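Local coordinates for YghZ aldo-keto reductase (Escherichia coli, PDB 3N6Q), which is an aldo-keto reductase with a TIM-barrel fold, probably reducing aldehydes or ketones with a nicotinamide cofactor as its relatives do, at residues Y170-T175 against N200-K205; R174-V179 against L209-N214. One frame throughout, in Å; residues are numbered along the deposited sequence. Where two conformers were deposited one is given.

Interaction 1: Y170-T175 against N200-K205; sequences YSPERT and NRWVDK
Trp202 turns the edge of its indole ring, not a face, toward 170-175. CH2, at the far corner of the six-membered ring, lies 3.7 Å from the carbonyl O of Tyr170, and the neighbouring CZ3 is 4.3 Å from CD of Pro172. Both partners sit near the ring plane. One face of the indole is occupied from within its own segment: CG1 of Val203 stands 3.8 Å above the plane, over the centre of the ring. Asn200 OD1 lies in the plane at another edge and also accepts a weak hydrogen bond from Trp202 N.

A chi1 of 87° puts CG of Trp202 between the backbone N and the carbonyl carbon, and the indole lies beside Val203 with its six-membered edge reaching Tyr170 O. Trp202 was modelled in two conformers, so the contact holds for one of them and is less certain for the other. No hydrogen bond crosses between the segments. The approach of CH2 to the carbonyl is a plain edge contact; that oxygen gets its hydrogen bond from NE2 of His192.

Ser171 is the N-cap of the opposing helix, with OG accepting from Arg174 N at 3.2 Å in a nearly straight bond (163°). Ser171 O accepts from both Thr175 N and Thr175 OG1, the hydroxyl at 2.8 Å and 49° out of the carbonyl plane. Pro172, in the first turn, touches the indole edge through CD.

The contact joins the start of helix 172-183, just after barrel strand 162-168, to short helix 202-205, which follows strand 191-193. Helix 208-214 borders both sides, through Thr211 against Pro172 and Leu208 against Trp202, while the Tyr170 side chain runs back toward helix 146-158, its hydroxyl bonded to Ser137.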
loop_
_atom_site.group_PDB
_atom_site.type_symbol
_atom_site.label_atom_id
_atom_site.label_comp_id
_atom_site.label_asym_id
_atom_site.label_seq_id
_atom_site.Cartn_x
_atom_site.Cartn_y
_atom_site.Cartn_z
ATOM N N TYR B 170 19.373 8.629 -20.179
ATOM C CA TYR B 170 20.318 8.483 -19.074
ATOM C C TYR B 170 21.566 7.868 -19.669
ATOM O O TYR B 170 21.468 6.921 -20.426
ATOM C CB TYR B 170 19.760 7.539 -18.021
ATOM C CG TYR B 170 18.820 8.253 -17.051
ATOM C CD1 TYR B 170 17.643 8.858 -17.524
ATOM C CD2 TYR B 170 19.047 8.176 -15.691
ATOM C CE1 TYR B 170 16.742 9.518 -16.620
ATOM C CE2 TYR B 170 18.154 8.754 -14.786
ATOM C CZ TYR B 170 17.004 9.392 -15.257
ATOM O OH TYR B 170 16.180 9.953 -14.298
ATOM N N SER B 171 22.728 8.404 -19.304
ATOM C CA SER B 171 24.003 7.709 -19.624
ATOM C C SER B 171 24.061 6.250 -19.140
ATOM O O SER B 171 23.315 5.819 -18.246
ATOM C CB SER B 171 25.167 8.500 -19.015
ATOM O OG SER B 171 25.092 8.390 -17.584
ATOM N N PRO B 172 25.034 5.467 -19.676
ATOM C CA PRO B 172 25.265 4.139 -19.117
ATOM C C PRO B 172 25.423 4.101 -17.592
ATOM O O PRO B 172 24.831 3.232 -16.927
ATOM C CB PRO B 172 26.548 3.637 -19.854
ATOM C CG PRO B 172 26.648 4.475 -21.098
ATOM C CD PRO B 172 25.962 5.820 -20.787
ATOM N N GLU B 173 26.270 4.968 -17.042
ATOM C CA GLU B 173 26.579 4.936 -15.614
ATOM C C GLU B 173 25.297 5.271 -14.815
ATOM O O GLU B 173 24.994 4.604 -13.827
ATOM C CB GLU B 173 27.650 5.997 -15.329
ATOM C CG GLU B 173 29.016 5.740 -16.054
ATOM C CD GLU B 173 29.019 5.940 -17.615
ATOM O OE1 GLU B 173 28.230 6.766 -18.200
ATOM O OE2 GLU B 173 29.886 5.265 -18.247
ATOM N N ARG B 174 24.584 6.324 -15.238
ATOM C CA ARG B 174 23.297 6.676 -14.569
ATOM C C ARG B 174 22.217 5.566 -14.718
ATOM O O ARG B 174 21.502 5.234 -13.756
ATOM C CB ARG B 174 22.784 8.011 -15.042
ATOM C CG ARG B 174 23.617 9.178 -14.495
ATOM C CD ARG B 174 23.138 10.528 -15.027
ATOM N NE ARG B 174 23.880 11.652 -14.428
ATOM C CZ ARG B 174 23.556 12.265 -13.272
ATOM N NH1 ARG B 174 22.625 11.754 -12.460
ATOM N NH2 ARG B 174 24.260 13.334 -12.873
ATOM N N THR B 175 22.136 4.960 -15.910
ATOM C CA THR B 175 21.281 3.788 -16.119
ATOM C C THR B 175 21.601 2.673 -15.163
ATOM O O THR B 175 20.731 2.090 -14.487
ATOM C CB THR B 175 21.375 3.289 -17.583
ATOM O OG1 THR B 175 20.966 4.356 -18.446
ATOM C CG2 THR B 175 20.493 2.063 -17.798
ATOM N N ASN B 200 22.959 8.780 -35.516
ATOM C CA ASN B 200 23.211 9.129 -34.116
ATOM C C ASN B 200 23.449 7.886 -33.283
ATOM O O ASN B 200 22.494 7.202 -32.858
ATOM C CB ASN B 200 22.088 9.998 -33.522
ATOM C CG ASN B 200 22.383 10.382 -32.078
ATOM O OD1 ASN B 200 23.408 9.978 -31.519
ATOM N ND2 ASN B 200 21.480 11.088 -31.464
ATOM N N ARG B 201 24.722 7.518 -33.147
ATOM C CA ARG B 201 25.055 6.250 -32.514
ATOM C C ARG B 201 25.706 6.382 -31.163
ATOM O O ARG B 201 26.374 5.474 -30.729
ATOM C CB ARG B 201 25.900 5.346 -33.421
ATOM C CG ARG B 201 25.222 5.258 -34.782
ATOM C CD ARG B 201 25.605 4.057 -35.481
ATOM N NE ARG B 201 25.391 4.292 -36.875
ATOM C CZ ARG B 201 26.003 3.595 -37.805
ATOM N NH1 ARG B 201 26.845 2.625 -37.415
ATOM N NH2 ARG B 201 25.746 3.860 -39.091
ATOM N N TRP B 202 25.302 7.402 -30.411
ATOM C CA TRP B 202 25.764 7.564 -29.046
ATOM C C TRP B 202 25.512 6.316 -28.219
ATOM O O TRP B 202 26.352 5.918 -27.405
ATOM C CB TRP B 202 25.183 8.851 -28.379
ATOM C CG TRP B 202 23.824 8.742 -27.694
ATOM C CD1 TRP B 202 22.617 9.210 -28.185
ATOM C CD2 TRP B 202 23.538 8.236 -26.366
ATOM N NE1 TRP B 202 21.618 8.985 -27.269
ATOM C CE2 TRP B 202 22.147 8.394 -26.150
ATOM C CE3 TRP B 202 24.320 7.671 -25.344
ATOM C CZ2 TRP B 202 21.510 7.980 -24.963
ATOM C CZ3 TRP B 202 23.685 7.277 -24.146
ATOM C CH2 TRP B 202 22.291 7.452 -23.970
ATOM N N VAL B 203 24.371 5.649 -28.430
ATOM C CA VAL B 203 24.067 4.504 -27.587
ATOM C C VAL B 203 25.100 3.372 -27.795
ATOM O O VAL B 203 25.422 2.624 -26.882
ATOM C CB VAL B 203 22.635 3.919 -27.776
ATOM C CG1 VAL B 203 21.551 4.991 -27.673
ATOM C CG2 VAL B 203 22.532 3.195 -28.995
ATOM N N ASP B 204 25.571 3.254 -29.010
ATOM C CA ASP B 204 26.569 2.239 -29.400
ATOM C C ASP B 204 27.926 2.624 -28.776
ATOM O O ASP B 204 28.505 1.918 -27.914
ATOM C CB ASP B 204 26.685 2.209 -30.958
ATOM C CG ASP B 204 25.426 1.617 -31.670
ATOM O OD1 ASP B 204 24.492 1.205 -30.961
ATOM O OD2 ASP B 204 25.368 1.548 -32.944
ATOM N N LYS B 205 28.377 3.806 -29.142
ATOM C CA LYS B 205 29.678 4.294 -28.755
ATOM C C LYS B 205 29.841 4.473 -27.253
ATOM O O LYS B 205 30.947 4.311 -26.708
ATOM C CB LYS B 205 29.922 5.612 -29.502
ATOM C CG LYS B 205 30.767 6.647 -28.779
ATOM C CD LYS B 205 30.899 7.939 -29.601
ATOM C CE LYS B 205 32.120 8.762 -29.156
ATOM N NZ LYS B 205 32.457 9.856 -30.123
#

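Interaction 2: R174-V179 against L209-N214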
loop_
_atom_site.group_PDB
_atom_site.type_symbol
_atom_site.label_atom_id
_atom_site.label_comp_id
_atom_site.label_asym_id
_atom_site.label_seq_id
_atom_site.Cartn_x
_atom_site.Cartn_y
_atom_site.Cartn_z
ATOM N N ARG B 174 24.584 6.324 -15.238
ATOM C CA ARG B 174 23.297 6.676 -14.569
ATOM C C ARG B 174 22.217 5.566 -14.718
ATOM O O ARG B 174 21.502 5.234 -13.756
ATOM C CB ARG B 174 22.784 8.011 -15.042
ATOM C CG ARG B 174 23.617 9.178 -14.495
ATOM C CD ARG B 174 23.138 10.528 -15.027
ATOM N NE ARG B 174 23.880 11.652 -14.428
ATOM C CZ ARG B 174 23.556 12.265 -13.272
ATOM N NH1 ARG B 174 22.625 11.754 -12.460
ATOM N NH2 ARG B 174 24.260 13.334 -12.873
ATOM N N THR B 175 22.136 4.960 -15.910
ATOM C CA THR B 175 21.281 3.788 -16.119
ATOM C C THR B 175 21.601 2.673 -15.163
ATOM O O THR B 175 20.731 2.090 -14.487
ATOM C CB THR B 175 21.375 3.289 -17.583
ATOM O OG1 THR B 175 20.966 4.356 -18.446
ATOM C CG2 THR B 175 20.493 2.063 -17.798
ATOM N N GLN B 176 22.892 2.373 -15.040
ATOM C CA GLN B 176 23.260 1.336 -14.110
ATOM C C GLN B 176 22.874 1.662 -12.645
ATOM O O GLN B 176 22.401 0.776 -11.913
ATOM C CB GLN B 176 24.770 1.029 -14.228
ATOM C CG GLN B 176 25.272 0.037 -13.173
ATOM C CD GLN B 176 24.886 -1.351 -13.536
ATOM O OE1 GLN B 176 24.919 -1.717 -14.712
ATOM N NE2 GLN B 176 24.584 -2.179 -12.530
ATOM N N LYS B 177 23.073 2.915 -12.249
ATOM C CA LYS B 177 22.674 3.324 -10.912
ATOM C C LYS B 177 21.141 3.151 -10.740
ATOM O O LYS B 177 20.674 2.698 -9.690
ATOM C CB LYS B 177 23.110 4.782 -10.665
ATOM C CG LYS B 177 22.827 5.262 -9.217
ATOM C CD LYS B 177 23.367 4.256 -8.190
ATOM C CE LYS B 177 23.520 4.938 -6.833
ATOM N NZ LYS B 177 24.005 3.993 -5.782
ATOM N N MET B 178 20.367 3.579 -11.734
ATOM C CA MET B 178 18.882 3.492 -11.568
ATOM C C MET B 178 18.458 2.049 -11.447
ATOM O O MET B 178 17.530 1.696 -10.718
ATOM C CB MET B 178 18.132 4.157 -12.742
ATOM C CG MET B 178 18.383 5.664 -12.890
ATOM S SD MET B 178 17.538 6.536 -11.456
ATOM C CE MET B 178 15.985 5.602 -11.587
ATOM N N VAL B 179 19.130 1.155 -12.193
ATOM C CA VAL B 179 18.806 -0.261 -12.083
ATOM C C VAL B 179 19.023 -0.741 -10.684
ATOM O O VAL B 179 18.163 -1.474 -10.124
ATOM C CB VAL B 179 19.696 -1.137 -13.051
ATOM C CG1 VAL B 179 19.543 -2.615 -12.684
ATOM C CG2 VAL B 179 19.290 -0.860 -14.477
ATOM N N LEU B 209 24.352 0.227 -24.928
ATOM C CA LEU B 209 23.808 -1.059 -25.331
ATOM C C LEU B 209 24.399 -2.234 -24.488
ATOM O O LEU B 209 23.673 -3.147 -24.161
ATOM C CB LEU B 209 23.898 -1.287 -26.867
ATOM C CG LEU B 209 22.853 -0.538 -27.763
ATOM C CD1 LEU B 209 22.727 -1.145 -29.146
ATOM C CD2 LEU B 209 21.442 -0.504 -27.150
ATOM N N ASP B 210 25.627 -2.102 -23.999
ATOM C CA ASP B 210 26.230 -3.127 -23.103
ATOM C C ASP B 210 25.419 -3.080 -21.774
ATOM O O ASP B 210 25.071 -4.108 -21.222
ATOM C CB ASP B 210 27.723 -2.793 -22.729
ATOM C CG ASP B 210 28.703 -2.806 -23.936
ATOM O OD1 ASP B 210 28.529 -3.716 -24.745
ATOM O OD2 ASP B 210 29.641 -1.906 -24.056
ATOM N N THR B 211 25.253 -1.881 -21.207
ATOM C CA THR B 211 24.535 -1.700 -19.917
ATOM C C THR B 211 23.113 -2.317 -20.013
ATOM O O THR B 211 22.685 -3.076 -19.122
ATOM C CB THR B 211 24.492 -0.213 -19.535
ATOM O OG1 THR B 211 25.838 0.281 -19.460
ATOM C CG2 THR B 211 23.860 -0.016 -18.132
ATOM N N LEU B 212 22.408 -2.053 -21.105
ATOM C CA LEU B 212 21.003 -2.524 -21.238
ATOM C C LEU B 212 20.977 -4.051 -21.307
ATOM O O LEU B 212 20.245 -4.737 -20.571
ATOM C CB LEU B 212 20.301 -1.898 -22.471
ATOM C CG LEU B 212 20.229 -0.353 -22.469
ATOM C CD1 LEU B 212 19.349 0.096 -23.636
ATOM C CD2 LEU B 212 19.625 0.164 -21.070
ATOM N N GLN B 213 21.857 -4.619 -22.134
ATOM C CA GLN B 213 21.930 -6.083 -22.190
ATOM C C GLN B 213 22.302 -6.746 -20.861
ATOM O O GLN B 213 21.674 -7.741 -20.483
ATOM C CB GLN B 213 22.935 -6.556 -23.261
ATOM C CG GLN B 213 22.848 -8.091 -23.537
ATOM C CD GLN B 213 23.681 -8.495 -24.748
ATOM O OE1 GLN B 213 23.162 -9.123 -25.685
ATOM N NE2 GLN B 213 24.932 -8.016 -24.800
ATOM N N ASN B 214 23.328 -6.243 -20.191
ATOM C CA ASN B 214 23.800 -6.809 -18.926
ATOM C C ASN B 214 22.714 -6.808 -17.858
ATOM O O ASN B 214 22.734 -7.617 -16.928
ATOM C CB ASN B 214 25.046 -6.052 -18.429
ATOM C CG ASN B 214 26.294 -6.337 -19.302
ATOM O OD1 ASN B 214 26.277 -7.228 -20.151
ATOM N ND2 ASN B 214 27.303 -5.490 -19.184
HETATM O O HOH W 1 26.817 -0.747 -16.600
#
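Both threonine methyls, on Thr175 and Thr211, lie opposite their own backbone N across the CA-CB bond, and each is turned to the other helix. Thr175 CG2 and Thr211 CG2 meet at 4.0 Å, their side chains crossing at a slant. Leu212 comes in from beside them: its CD2 lies 3.9 Å from Thr175 CG2, the two side chains nearly at right angles. Gln176 bends at chi2 (77°), which carries OE1 to 4.0 Å from CG2 of Thr211.

The axes of segments 174-179 and 209-214 run nearly parallel, 18° apart and 10.0 Å at closest, as expected of neighbouring outer helices in a TIM barrel. Gln176 and Thr211 are the closest pair of backbones, CA to CA 6.7 Å. Inward of them, Thr175 and Leu212 both touch His192 on barrel strand 191-193.

The polar link is indirect. A water gives a hydrogen bond to Gln176 OE1 at 2.8 Å and is also bonded to Thr211 OG1, at 3.2 Å. Asn215 ND2 bonds the same OE1, and Gln176 NE2 is tied to Glu180, which should fix which way round the amide sits. The contact therefore holds by methyl packing on its inner side and by a water bridge on its outer side, without any direct hydrogen bond between the two segments.

How the interactions relate
From the N terminus, the chain leaves strand 162-168 and enters helix 172-183. The turn before the helix and its first residue touch in interaction 1, and its next turn serves interaction 2; Arg174 and Thr175 belong to both segments. The chain then passes through strand 191-193 and reaches 200-205, where interaction 1 closes its loop, and a few residues later 209-214, where interaction 2 closes its own. The two loops cross, each enclosing that strand. Val203 O and Leu209 N, probably hydrogen-bonded, join the later segments, and Tyr170 packs on Met178. Both contacts join helix 172-183 to the segment after strand 191-193, first its short helix 202-205, then helix 208-214.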